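Putative beta-glucosidase (Bifidobacterium adolescentis, PDB 5WAB) hydrolyses beta-glucosidic linkages as a family 3 glycoside hydrolase and may also release terminal arabinopyranose from ginsenosides. Local coordinates at residues Val66-Phe71 with Ser352-Thr357; Ala335-Phe340 with Asp402-Phe407; Leu448-Val453 with Ile466-Leu471; Ser547-Ala552 with Val578-Thr583. All blocks are in the same frame, centred on the assembly; numbering follows the deposited sequence.

How the contacts relate
Contacts 1, 3 and 4 follow one another along the chain, while contact 2 interleaves with contact 1: segment 335-340 falls between the two segments of contact 1, and 402-407 comes after both. Contacts 2 and 3 share the mixed six-stranded sheet of the family 3 C-terminal domain, since strands 403-409 and 444-449 are neighbours in it; their centres are about 15 Å apart, and Phe-340 packs on Ser-449 between them. Contact 1 ties a loop of the TIM-barrel-type N-terminal domain to this domain, its centre about 20 Å from that of contact 3. Contact 4 belongs to the fibronectin type III-like region, its centre about 21 Å from that of contact 3. Three domains are thus sampled.

Contact 1. Residues Val66-Phe71 with Ser352-Thr357; sequences VPATCF and SHITPT
Two loops from different domains of this family 3 enzyme cross nearly at right angles where Ala-68 meets Thr-355, Pro-356 and Thr-357. The loop before helix 74-77 belongs to the N-terminal, TIM-barrel-type domain, and the loop before helix 362-368 to the C-terminal domain. Ala-68 N gives a straight hydrogen bond to Thr-355 O (3.1 Å, 163°), entering almost in line with the carbonyl. The return bond, from Thr-357 N to Ala-68 O, is weak at 3.2 Å and bent. Two backbone CH contacts support the pair: Pro-67 CA lies 3.4 Å from Thr-355 O, and Pro-356 CA 3.3 Å from Ala-68 O. A water bridges the loops as well, donating to Val-66 O and accepting from Thr-355 N. Beside this polar seam the CG2 branch of Ile-354, anti to the backbone N, reaches over to Cys-70 CB at 3.9 Å. Thr-357 presents its methyl branch: CG2 sits 3.5 Å from Ala-68 C, while its OG1 bonds to Gln-474, a residue that also accepts from Cys-70 N. Thr-69 OG1 is taken by Glu-96 on helix 83-99. The direct hydrogen bonds between the loops are backbone to backbone and so ask little of side-chain identity, while the Gln-474 side chain adds a clamp on both loops.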
loop_
_atom_site.group_PDB
_atom_site.type_symbol
_atom_site.label_atom_id
_atom_site.label_comp_id
_atom_site.label_asym_id
_atom_site.label_seq_id
_atom_site.Cartn_x
_atom_site.Cartn_y
_atom_site.Cartn_z
ATOM N N VAL A 66 16.485 -2.762 17.886
ATOM C CA VAL A 66 17.258 -1.523 18.030
ATOM C C VAL A 66 16.296 -0.344 17.957
ATOM O O VAL A 66 15.488 -0.274 17.015
ATOM C CB VAL A 66 18.331 -1.428 16.939
ATOM C CG1 VAL A 66 18.965 -0.043 16.934
ATOM C CG2 VAL A 66 19.393 -2.493 17.133
ATOM N N PRO A 67 16.351 0.606 18.892
ATOM C CA PRO A 67 15.364 1.701 18.903
ATOM C C PRO A 67 15.361 2.484 17.602
ATOM O O PRO A 67 16.386 3.008 17.165
ATOM C CB PRO A 67 15.814 2.567 20.085
ATOM C CG PRO A 67 16.567 1.629 20.970
ATOM C CD PRO A 67 17.269 0.681 20.041
ATOM N N ALA A 68 14.190 2.550 16.977
ATOM C CA ALA A 68 14.021 3.272 15.726
ATOM C C ALA A 68 12.630 3.885 15.703
ATOM O O ALA A 68 11.757 3.523 16.494
ATOM C CB ALA A 68 14.241 2.358 14.516
ATOM N N THR A 69 12.431 4.819 14.779
ATOM C CA THR A 69 11.132 5.459 14.628
ATOM C C THR A 69 10.152 4.499 13.965
ATOM O O THR A 69 10.391 4.027 12.848
ATOM C CB THR A 69 11.259 6.739 13.809
ATOM O OG1 THR A 69 12.139 7.645 14.486
ATOM C CG2 THR A 69 9.882 7.390 13.619
ATOM N N CYS A 70 9.051 4.207 14.651
ATOM C CA CYS A 70 8.007 3.351 14.100
ATOM C C CYS A 70 7.020 4.247 13.365
ATOM O O CYS A 70 6.162 4.885 13.979
ATOM C CB CYS A 70 7.335 2.539 15.203
ATOM S SG CYS A 70 6.041 1.398 14.627
ATOM N N PHE A 71 7.145 4.305 12.046
ATOM C CA PHE A 71 6.219 5.094 11.253
ATOM C C PHE A 71 4.890 4.358 11.113
ATOM O O PHE A 71 4.817 3.145 11.330
ATOM C CB PHE A 71 6.824 5.383 9.884
ATOM C CG PHE A 71 8.062 6.222 9.945
ATOM C CD1 PHE A 71 7.979 7.603 9.986
ATOM C CD2 PHE A 71 9.314 5.631 9.961
ATOM C CE1 PHE A 71 9.118 8.379 10.049
ATOM C CE2 PHE A 71 10.456 6.401 10.024
ATOM C CZ PHE A 71 10.357 7.778 10.068
ATOM N N SER A 352 7.188 -8.309 13.397
ATOM C CA SER A 352 7.373 -7.005 12.779
ATOM C C SER A 352 7.530 -5.896 13.809
ATOM O O SER A 352 7.427 -4.715 13.461
ATOM C CB SER A 352 6.194 -6.690 11.854
ATOM O OG SER A 352 4.984 -6.578 12.589
ATOM N N HIS A 353 7.783 -6.246 15.064
ATOM C CA HIS A 353 7.793 -5.256 16.129
ATOM C C HIS A 353 8.988 -4.317 15.989
ATOM O O HIS A 353 10.128 -4.763 15.832
ATOM C CB HIS A 353 7.812 -5.953 17.489
ATOM C CG HIS A 353 7.813 -5.015 18.655
ATOM N ND1 HIS A 353 6.754 -4.177 18.934
ATOM C CD2 HIS A 353 8.733 -4.796 19.624
ATOM C CE1 HIS A 353 7.027 -3.475 20.020
ATOM N NE2 HIS A 353 8.222 -3.831 20.457
ATOM N N ILE A 354 8.719 -3.014 16.038
ATOM C CA ILE A 354 9.752 -1.988 16.101
ATOM C C ILE A 354 9.715 -1.381 17.496
ATOM O O ILE A 354 8.671 -0.880 17.931
ATOM C CB ILE A 354 9.548 -0.901 15.035
ATOM C CG1 ILE A 354 9.729 -1.464 13.630
ATOM C CG2 ILE A 354 10.493 0.272 15.269
ATOM C CD1 ILE A 354 9.571 -0.419 12.559
ATOM N N THR A 355 10.843 -1.418 18.194
ATOM C CA THR A 355 10.939 -0.738 19.481
ATOM C C THR A 355 11.009 0.762 19.239
ATOM O O THR A 355 12.045 1.250 18.767
ATOM C CB THR A 355 12.168 -1.202 20.258
ATOM O OG1 THR A 355 12.048 -2.596 20.568
ATOM C CG2 THR A 355 12.303 -0.409 21.550
ATOM N N PRO A 356 9.965 1.526 19.539
ATOM C CA PRO A 356 9.974 2.946 19.172
ATOM C C PRO A 356 10.965 3.744 20.002
ATOM O O PRO A 356 11.276 3.404 21.145
ATOM C CB PRO A 356 8.533 3.396 19.441
ATOM C CG PRO A 356 7.996 2.426 20.433
ATOM C CD PRO A 356 8.777 1.144 20.324
ATOM N N THR A 357 11.483 4.813 19.394
ATOM C CA THR A 357 12.317 5.745 20.144
ATOM C C THR A 357 11.512 6.415 21.250
ATOM O O THR A 357 12.001 6.588 22.371
ATOM C CB THR A 357 12.915 6.795 19.210
ATOM O OG1 THR A 357 11.862 7.488 18.532
ATOM C CG2 THR A 357 13.813 6.135 18.179
HETATM O O HOH W 1 13.180 -2.196 16.481
#

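Contact 2. Residues Ala335-Phe340 with Asp402-Phe407; sequences AVIGEF and DVVLMF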
loop_
_atom_site.group_PDB
_atom_site.type_symbol
_atom_site.label_atom_id
_atom_site.label_comp_id
_atom_site.label_asym_id
_atom_site.label_seq_id
_atom_site.Cartn_x
_atom_site.Cartn_y
_atom_site.Cartn_z
ATOM N N ALA A 335 -14.935 11.803 28.510
ATOM C CA ALA A 335 -14.896 10.436 29.006
ATOM C C ALA A 335 -14.182 9.583 27.971
ATOM O O ALA A 335 -14.693 9.384 26.865
ATOM C CB ALA A 335 -16.297 9.902 29.266
ATOM N N VAL A 336 -13.006 9.085 28.319
ATOM C CA VAL A 336 -12.233 8.247 27.417
ATOM C C VAL A 336 -12.454 6.800 27.834
ATOM O O VAL A 336 -12.194 6.429 28.986
ATOM C CB VAL A 336 -10.744 8.627 27.431
ATOM C CG1 VAL A 336 -9.949 7.660 26.573
ATOM C CG2 VAL A 336 -10.557 10.058 26.943
ATOM N N ILE A 337 -12.965 5.990 26.907
ATOM C CA ILE A 337 -13.309 4.595 27.165
ATOM C C ILE A 337 -12.642 3.715 26.118
ATOM O O ILE A 337 -12.632 4.047 24.929
ATOM C CB ILE A 337 -14.838 4.370 27.172
ATOM C CG1 ILE A 337 -15.510 5.244 28.231
ATOM C CG2 ILE A 337 -15.175 2.909 27.426
ATOM C CD1 ILE A 337 -17.003 5.082 28.269
ATOM N N GLY A 338 -12.087 2.592 26.563
ATOM C CA GLY A 338 -11.444 1.656 25.646
ATOM C C GLY A 338 -9.976 1.508 25.991
ATOM O O GLY A 338 -9.230 2.483 26.090
ATOM N N GLU A 339 -9.557 0.251 26.172
ATOM C CA GLU A 339 -8.185 -0.047 26.572
ATOM C C GLU A 339 -7.168 0.411 25.530
ATOM O O GLU A 339 -5.989 0.580 25.859
ATOM C CB GLU A 339 -8.044 -1.549 26.844
ATOM C CG GLU A 339 -6.698 -1.986 27.403
ATOM C CD GLU A 339 -6.344 -1.268 28.686
ATOM O OE1 GLU A 339 -7.259 -1.022 29.501
ATOM O OE2 GLU A 339 -5.151 -0.956 28.886
ATOM N N PHE A 340 -7.591 0.598 24.277
ATOM C CA PHE A 340 -6.678 1.091 23.252
ATOM C C PHE A 340 -6.130 2.470 23.602
ATOM O O PHE A 340 -5.041 2.839 23.148
ATOM C CB PHE A 340 -7.382 1.149 21.894
ATOM C CG PHE A 340 -7.762 -0.196 21.340
ATOM C CD1 PHE A 340 -6.799 -1.038 20.808
ATOM C CD2 PHE A 340 -9.081 -0.608 21.330
ATOM C CE1 PHE A 340 -7.148 -2.274 20.288
ATOM C CE2 PHE A 340 -9.435 -1.841 20.811
ATOM C CZ PHE A 340 -8.466 -2.675 20.291
ATOM N N ASP A 402 -19.458 15.474 28.702
ATOM C CA ASP A 402 -19.957 16.137 27.504
ATOM C C ASP A 402 -19.816 15.228 26.292
ATOM O O ASP A 402 -20.780 15.005 25.550
ATOM C CB ASP A 402 -19.197 17.445 27.270
ATOM C CG ASP A 402 -19.477 18.488 28.334
ATOM O OD1 ASP A 402 -20.587 18.480 28.913
ATOM O OD2 ASP A 402 -18.583 19.324 28.579
ATOM N N VAL A 403 -18.618 14.686 26.080
ATOM C CA VAL A 403 -18.325 13.828 24.942
ATOM C C VAL A 403 -17.572 12.608 25.453
ATOM O O VAL A 403 -16.738 12.717 26.358
ATOM C CB VAL A 403 -17.497 14.562 23.864
ATOM C CG1 VAL A 403 -17.339 13.697 22.622
ATOM C CG2 VAL A 403 -18.133 15.895 23.503
ATOM N N VAL A 404 -17.877 11.444 24.887
ATOM C CA VAL A 404 -17.177 10.208 25.210
ATOM C C VAL A 404 -16.378 9.803 23.980
ATOM O O VAL A 404 -16.938 9.624 22.892
ATOM C CB VAL A 404 -18.132 9.096 25.677
ATOM C CG1 VAL A 404 -19.327 8.990 24.774
ATOM C CG2 VAL A 404 -17.400 7.763 25.755
ATOM N N LEU A 405 -15.064 9.695 24.150
ATOM C CA LEU A 405 -14.155 9.213 23.113
ATOM C C LEU A 405 -13.902 7.733 23.374
ATOM O O LEU A 405 -13.143 7.372 24.276
ATOM C CB LEU A 405 -12.861 10.018 23.125
ATOM C CG LEU A 405 -13.043 11.520 22.902
ATOM C CD1 LEU A 405 -11.713 12.258 22.977
ATOM C CD2 LEU A 405 -13.737 11.776 21.572
ATOM N N MET A 406 -14.552 6.875 22.591
ATOM C CA MET A 406 -14.448 5.434 22.762
ATOM C C MET A 406 -13.507 4.859 21.718
ATOM O O MET A 406 -13.715 5.050 20.515
ATOM C CB MET A 406 -15.811 4.762 22.647
ATOM C CG MET A 406 -15.764 3.299 23.014
ATOM S SD MET A 406 -17.414 2.635 23.160
ATOM C CE MET A 406 -18.087 3.788 24.348
ATOM N N PHE A 407 -12.488 4.139 22.179
ATOM C CA PHE A 407 -11.448 3.596 21.309
ATOM C C PHE A 407 -11.678 2.099 21.138
ATOM O O PHE A 407 -11.515 1.323 22.086
ATOM C CB PHE A 407 -10.067 3.897 21.882
ATOM C CG PHE A 407 -9.675 5.344 21.773
ATOM C CD1 PHE A 407 -10.261 6.299 22.591
ATOM C CD2 PHE A 407 -8.725 5.750 20.858
ATOM C CE1 PHE A 407 -9.909 7.629 22.498
ATOM C CE2 PHE A 407 -8.364 7.084 20.759
ATOM C CZ PHE A 407 -8.958 8.022 21.578
#
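The rings of Phe-340 and Phe-407 each have a backbone oxygen at the edge. Phe-407 O lies in the plane of the Phe-340 ring, 3.2 Å from CD2, and Phe-340 CB touches Phe-407 CB at 3.8 Å. On Phe-407, Ile-337 O sits near the ring plane by CD1, while Val-336 CG1 comes obliquely to CE1 at 4.1 Å; the ring also meets that of Phe-362, the planes at about 45°. Along the strands, the backbones are joined by four hydrogen bonds, ending with Phe-407 N to Ile-337 O (2.8 Å, 164°). Gly-338 follows with backbone angles that only glycine takes easily, and a CB there would collide with Phe-407 O. Ile-337 CD1 crosses to Val-404 CG2 at 3.7 Å; with CG2 anti to its backbone N (CG1 at chi1 46°), Val-404 aims that methyl at the isoleucine. Ala-335, Ile-337, Val-404 and Met-406 share one face of the sheet, packed by helices 388-399 and 428-438. Parallel strands in register, with a helix-covered hydrophobic face, are typical of alpha/beta folds, here the alpha/beta sandwich of the family 3 C-terminal domain.

Contact 3. Residues Leu448-Val453 with Ile466-Leu471; sequences LSNGSV and ILESWL
Asn-450 ND2 hands its two hydrogens to two acceptors: Glu-468 OE2 across the contact (2.8 Å, 156°) and Ser-452 O further along its own loop (2.8 Å). The carboxylate oxygen is met on its syn side, tilted out of the carboxylate plane, and both acceptors lie close to the amide plane, although ND2 stands well above the carbonyl plane of Ser-452. Amide and carboxylate are extended toward each other, with their planes turned 33° apart. Asn-450 is steered there by CG lying between the backbone N and carbonyl carbon (chi1 46°), and Glu-468 by a bend about its CB-CG bond. The other oxygen, Glu-468 OE1, receives Trp-470 N on its anti side at 2.8 Å, again tilted from the plane, fixing the carboxylate from its own segment too. A leucine in place of Asn-450 would probably leave Glu-468 OE2 and Ser-452 O without this shared donor and let the loop shift. These residues lie at the C-terminal ends of parallel strands 444-449 and 465-468, neighbours in the sheet of the alpha/beta sandwich domain. Leu-448 N bonds to Leu-467 O at 2.9 Å; Leu-448 O accepts Ser-469 N, and Ser-469 OG comes so near to it that the exact length is doubtful. Past the strand ends, Trp-470 offers its rim to the Ser-452/Val-453 peptide, with CZ3 3.6 Å from Ser-452 C, while Val-453 CG2 runs alongside CH2 at 4.1 Å. Glu-468 CG covers one face of the indole, towards its rim. Ser-452 OG is bonded to Pro-116 O and Gln-496.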
loop_
_atom_site.group_PDB
_atom_site.type_symbol
_atom_site.label_atom_id
_atom_site.label_comp_id
_atom_site.label_asym_id
_atom_site.label_seq_id
_atom_site.Cartn_x
_atom_site.Cartn_y
_atom_site.Cartn_z
ATOM N N LEU A 448 -11.136 4.053 15.664
ATOM C CA LEU A 448 -10.860 2.671 15.286
ATOM C C LEU A 448 -9.363 2.407 15.164
ATOM O O LEU A 448 -8.627 3.198 14.566
ATOM C CB LEU A 448 -11.539 2.334 13.956
ATOM C CG LEU A 448 -13.066 2.270 13.923
ATOM C CD1 LEU A 448 -13.559 2.135 12.491
ATOM C CD2 LEU A 448 -13.570 1.112 14.767
ATOM N N SER A 449 -8.926 1.275 15.718
ATOM C CA SER A 449 -7.563 0.769 15.578
ATOM C C SER A 449 -7.634 -0.587 14.890
ATOM O O SER A 449 -8.199 -1.537 15.443
ATOM C CB SER A 449 -6.875 0.629 16.937
ATOM O OG SER A 449 -6.712 1.879 17.574
ATOM N N ASN A 450 -7.076 -0.677 13.686
ATOM C CA ASN A 450 -7.161 -1.922 12.934
ATOM C C ASN A 450 -6.173 -1.889 11.779
ATOM O O ASN A 450 -5.956 -0.835 11.175
ATOM C CB ASN A 450 -8.587 -2.155 12.418
ATOM C CG ASN A 450 -9.186 -0.912 11.801
ATOM O OD1 ASN A 450 -9.150 0.164 12.397
ATOM N ND2 ASN A 450 -9.731 -1.047 10.601
ATOM N N GLY A 451 -5.558 -3.042 11.501
ATOM C CA GLY A 451 -4.634 -3.141 10.385
ATOM C C GLY A 451 -5.289 -3.265 9.028
ATOM O O GLY A 451 -4.662 -2.925 8.020
ATOM N N SER A 452 -6.531 -3.742 8.972
ATOM C CA SER A 452 -7.259 -3.839 7.714
ATOM C C SER A 452 -8.730 -3.550 7.982
ATOM O O SER A 452 -9.141 -3.340 9.126
ATOM C CB SER A 452 -7.060 -5.207 7.057
ATOM O OG SER A 452 -7.565 -5.194 5.732
ATOM N N VAL A 453 -9.523 -3.536 6.904
ATOM C CA VAL A 453 -10.906 -3.070 6.972
ATOM C C VAL A 453 -11.671 -3.825 8.042
ATOM O O VAL A 453 -11.657 -5.060 8.085
ATOM C CB VAL A 453 -11.592 -3.225 5.603
ATOM C CG1 VAL A 453 -13.086 -3.117 5.751
ATOM C CG2 VAL A 453 -11.113 -2.160 4.648
ATOM N N ILE A 466 -17.141 8.913 13.804
ATOM C CA ILE A 466 -16.350 7.708 13.578
ATOM C C ILE A 466 -15.059 8.109 12.880
ATOM O O ILE A 466 -15.080 8.569 11.730
ATOM C CB ILE A 466 -17.098 6.647 12.761
ATOM C CG1 ILE A 466 -18.397 6.261 13.459
ATOM C CG2 ILE A 466 -16.222 5.420 12.533
ATOM C CD1 ILE A 466 -19.200 5.249 12.698
ATOM N N LEU A 467 -13.943 7.945 13.573
ATOM C CA LEU A 467 -12.627 8.235 13.032
ATOM C C LEU A 467 -11.894 6.914 12.843
ATOM O O LEU A 467 -11.655 6.191 13.815
ATOM C CB LEU A 467 -11.855 9.174 13.960
ATOM C CG LEU A 467 -10.548 9.732 13.406
ATOM C CD1 LEU A 467 -10.831 10.595 12.190
ATOM C CD2 LEU A 467 -9.846 10.539 14.478
ATOM N N GLU A 468 -11.592 6.577 11.593
ATOM C CA GLU A 468 -10.816 5.382 11.269
ATOM C C GLU A 468 -9.339 5.766 11.248
ATOM O O GLU A 468 -8.873 6.425 10.312
ATOM C CB GLU A 468 -11.270 4.791 9.936
ATOM C CG GLU A 468 -10.355 3.720 9.345
ATOM C CD GLU A 468 -10.148 2.513 10.247
ATOM O OE1 GLU A 468 -9.343 2.606 11.199
ATOM O OE2 GLU A 468 -10.780 1.465 9.994
ATOM N N SER A 469 -8.602 5.358 12.281
ATOM C CA SER A 469 -7.210 5.754 12.444
ATOM C C SER A 469 -6.227 4.644 12.102
ATOM O O SER A 469 -5.020 4.842 12.268
ATOM C CB SER A 469 -6.958 6.239 13.878
ATOM O OG SER A 469 -7.219 5.221 14.827
ATOM N N TRP A 470 -6.714 3.492 11.632
ATOM C CA TRP A 470 -5.886 2.365 11.213
ATOM C C TRP A 470 -4.798 2.036 12.227
ATOM O O TRP A 470 -5.089 1.767 13.397
ATOM C CB TRP A 470 -5.252 2.656 9.852
ATOM C CG TRP A 470 -6.243 2.943 8.774
ATOM C CD1 TRP A 470 -6.515 4.156 8.220
ATOM C CD2 TRP A 470 -7.090 1.997 8.107
ATOM N NE1 TRP A 470 -7.480 4.027 7.252
ATOM C CE2 TRP A 470 -7.850 2.712 7.163
ATOM C CE3 TRP A 470 -7.281 0.615 8.221
ATOM C CZ2 TRP A 470 -8.789 2.097 6.334
ATOM C CZ3 TRP A 470 -8.210 0.004 7.401
ATOM C CH2 TRP A 470 -8.955 0.746 6.468
ATOM N N LEU A 471 -3.546 2.053 11.774
ATOM C CA LEU A 471 -2.375 1.965 12.635
ATOM C C LEU A 471 -1.523 3.201 12.390
ATOM O O LEU A 471 -1.164 3.493 11.245
ATOM C CB LEU A 471 -1.569 0.684 12.369
ATOM C CG LEU A 471 -2.272 -0.652 12.650
ATOM C CD1 LEU A 471 -1.383 -1.838 12.283
ATOM C CD2 LEU A 471 -2.709 -0.745 14.103
#

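Contact 4. Residues Ser547-Ala552 with Val578-Thr583; sequences SYATFA and VDAAET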
loop_
_atom_site.group_PDB
_atom_site.type_symbol
_atom_site.label_atom_id
_atom_site.label_comp_id
_atom_site.label_asym_id
_atom_site.label_seq_id
_atom_site.Cartn_x
_atom_site.Cartn_y
_atom_site.Cartn_z
ATOM N N SER A 547 -13.893 15.996 6.389
ATOM C CA SER A 547 -12.934 16.966 6.906
ATOM C C SER A 547 -13.694 17.984 7.745
ATOM O O SER A 547 -14.925 18.051 7.710
ATOM C CB SER A 547 -12.145 17.656 5.788
ATOM O OG SER A 547 -12.900 18.685 5.186
ATOM N N TYR A 548 -12.948 18.771 8.519
ATOM C CA TYR A 548 -13.565 19.880 9.238
ATOM C C TYR A 548 -13.889 21.063 8.330
ATOM O O TYR A 548 -14.594 21.980 8.765
ATOM C CB TYR A 548 -12.653 20.349 10.379
ATOM C CG TYR A 548 -12.407 19.300 11.445
ATOM C CD1 TYR A 548 -13.248 18.200 11.573
ATOM C CD2 TYR A 548 -11.323 19.403 12.313
ATOM C CE1 TYR A 548 -13.019 17.234 12.533
ATOM C CE2 TYR A 548 -11.087 18.440 13.280
ATOM C CZ TYR A 548 -11.940 17.358 13.389
ATOM O OH TYR A 548 -11.712 16.397 14.352
ATOM N N ALA A 549 -13.417 21.060 7.086
ATOM C CA ALA A 549 -13.658 22.141 6.141
ATOM C C ALA A 549 -14.603 21.687 5.037
ATOM O O ALA A 549 -14.937 20.507 4.911
ATOM C CB ALA A 549 -12.340 22.634 5.535
ATOM N N THR A 550 -15.033 22.648 4.224
ATOM C CA THR A 550 -15.839 22.377 3.045
ATOM C C THR A 550 -15.097 22.865 1.810
ATOM O O THR A 550 -14.367 23.861 1.860
ATOM C CB THR A 550 -17.224 23.049 3.126
ATOM O OG1 THR A 550 -17.072 24.469 3.256
ATOM C CG2 THR A 550 -18.011 22.514 4.308
ATOM N N PHE A 551 -15.275 22.148 0.702
ATOM C CA PHE A 551 -14.576 22.457 -0.536
ATOM C C PHE A 551 -15.550 22.419 -1.705
ATOM O O PHE A 551 -16.577 21.737 -1.661
ATOM C CB PHE A 551 -13.402 21.483 -0.770
ATOM C CG PHE A 551 -12.362 21.528 0.316
ATOM C CD1 PHE A 551 -12.508 20.765 1.467
ATOM C CD2 PHE A 551 -11.252 22.348 0.201
ATOM C CE1 PHE A 551 -11.566 20.812 2.476
ATOM C CE2 PHE A 551 -10.300 22.398 1.210
ATOM C CZ PHE A 551 -10.459 21.629 2.349
ATOM N N ALA A 552 -15.211 23.162 -2.753
ATOM C CA ALA A 552 -16.001 23.218 -3.972
ATOM C C ALA A 552 -15.066 23.131 -5.166
ATOM O O ALA A 552 -13.981 23.721 -5.155
ATOM C CB ALA A 552 -16.835 24.502 -4.049
ATOM N N VAL A 578 -12.131 26.988 8.055
ATOM C CA VAL A 578 -11.153 26.077 8.633
ATOM C C VAL A 578 -10.104 25.745 7.582
ATOM O O VAL A 578 -10.444 25.376 6.453
ATOM C CB VAL A 578 -11.820 24.795 9.158
ATOM C CG1 VAL A 578 -10.767 23.849 9.732
ATOM C CG2 VAL A 578 -12.888 25.144 10.189
ATOM N N ASP A 579 -8.837 25.864 7.961
ATOM C CA ASP A 579 -7.741 25.447 7.095
ATOM C C ASP A 579 -7.678 23.924 7.070
ATOM O O ASP A 579 -7.594 23.285 8.126
ATOM C CB ASP A 579 -6.419 26.035 7.593
ATOM C CG ASP A 579 -6.453 27.559 7.712
ATOM O OD1 ASP A 579 -7.414 28.188 7.220
ATOM O OD2 ASP A 579 -5.513 28.132 8.305
ATOM N N ALA A 580 -7.750 23.339 5.875
ATOM C CA ALA A 580 -7.735 21.887 5.740
ATOM C C ALA A 580 -7.310 21.520 4.325
ATOM O O ALA A 580 -7.285 22.360 3.424
ATOM C CB ALA A 580 -9.102 21.280 6.073
ATOM N N ALA A 581 -6.992 20.239 4.140
ATOM C CA ALA A 581 -6.546 19.716 2.859
ATOM C C ALA A 581 -7.650 18.905 2.190
ATOM O O ALA A 581 -8.435 18.220 2.852
ATOM C CB ALA A 581 -5.300 18.842 3.027
ATOM N N GLU A 582 -7.678 18.964 0.861
ATOM C CA GLU A 582 -8.620 18.209 0.048
ATOM C C GLU A 582 -7.850 17.426 -1.003
ATOM O O GLU A 582 -6.862 17.918 -1.553
ATOM C CB GLU A 582 -9.637 19.147 -0.626
ATOM C CG GLU A 582 -10.633 18.476 -1.564
ATOM C CD GLU A 582 -11.561 17.512 -0.854
ATOM O OE1 GLU A 582 -12.667 17.935 -0.453
ATOM O OE2 GLU A 582 -11.178 16.335 -0.687
ATOM N N THR A 583 -8.297 16.207 -1.278
ATOM C CA THR A 583 -7.645 15.349 -2.257
ATOM C C THR A 583 -8.575 15.176 -3.450
ATOM O O THR A 583 -9.547 14.417 -3.383
ATOM C CB THR A 583 -7.273 14.002 -1.646
ATOM O OG1 THR A 583 -6.342 14.212 -0.580
ATOM C CG2 THR A 583 -6.636 13.100 -2.698
#
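Phe-551 and Glu-582 run antiparallel past one another, and the acid's CB sits over the ring face: Glu-582 CB stands 3.6 Å from the ring centroid, only 8° off the normal, a clear CH-pi contact. The carboxylate plane is turned 69° from the ring plane, and OE1 comes to 3.4 Å from Phe-551 CD1. With CG anti to the backbone N (chi1 177°), Glu-582 then bends at its next bond, which carries the acid group past the ring. OE2 takes Thr-583 N through its anti lone pair and forms a salt bridge with Lys-493. At the far end of Phe-551, CZ points at strand 580-590: Ala-580 O lies in the ring plane at the edge, 3.4 Å from CZ, and Ala-580 CB is close by. The contact joins the two sheets of the fibronectin type III-like beta sandwich, for strand 551-560 lies in the three-stranded sheet with 566-574, and strand 580-590 in the four-stranded one with 601-610. Replacing Phe-551 by an alanine would probably open a gap beneath Glu-582 and Ala-580, leaving the acid's stem without the ring face it rests on. Further up the chain, Ala-549 CB touches Ala-580 CB at 3.6 Å and Val-578 O at 3.5 Å. Ser-547 OG accepts from Ala-549 N at 3.1 Å, an ST turn just before the strand. Tyr-548 meets Val-578 CG1 through its CB at 4.0 Å, but its ring leads away to pack on Leu-318 and Asn-321 of strand 317-321, and its OH bonds to Val-483 O on helix 476-484.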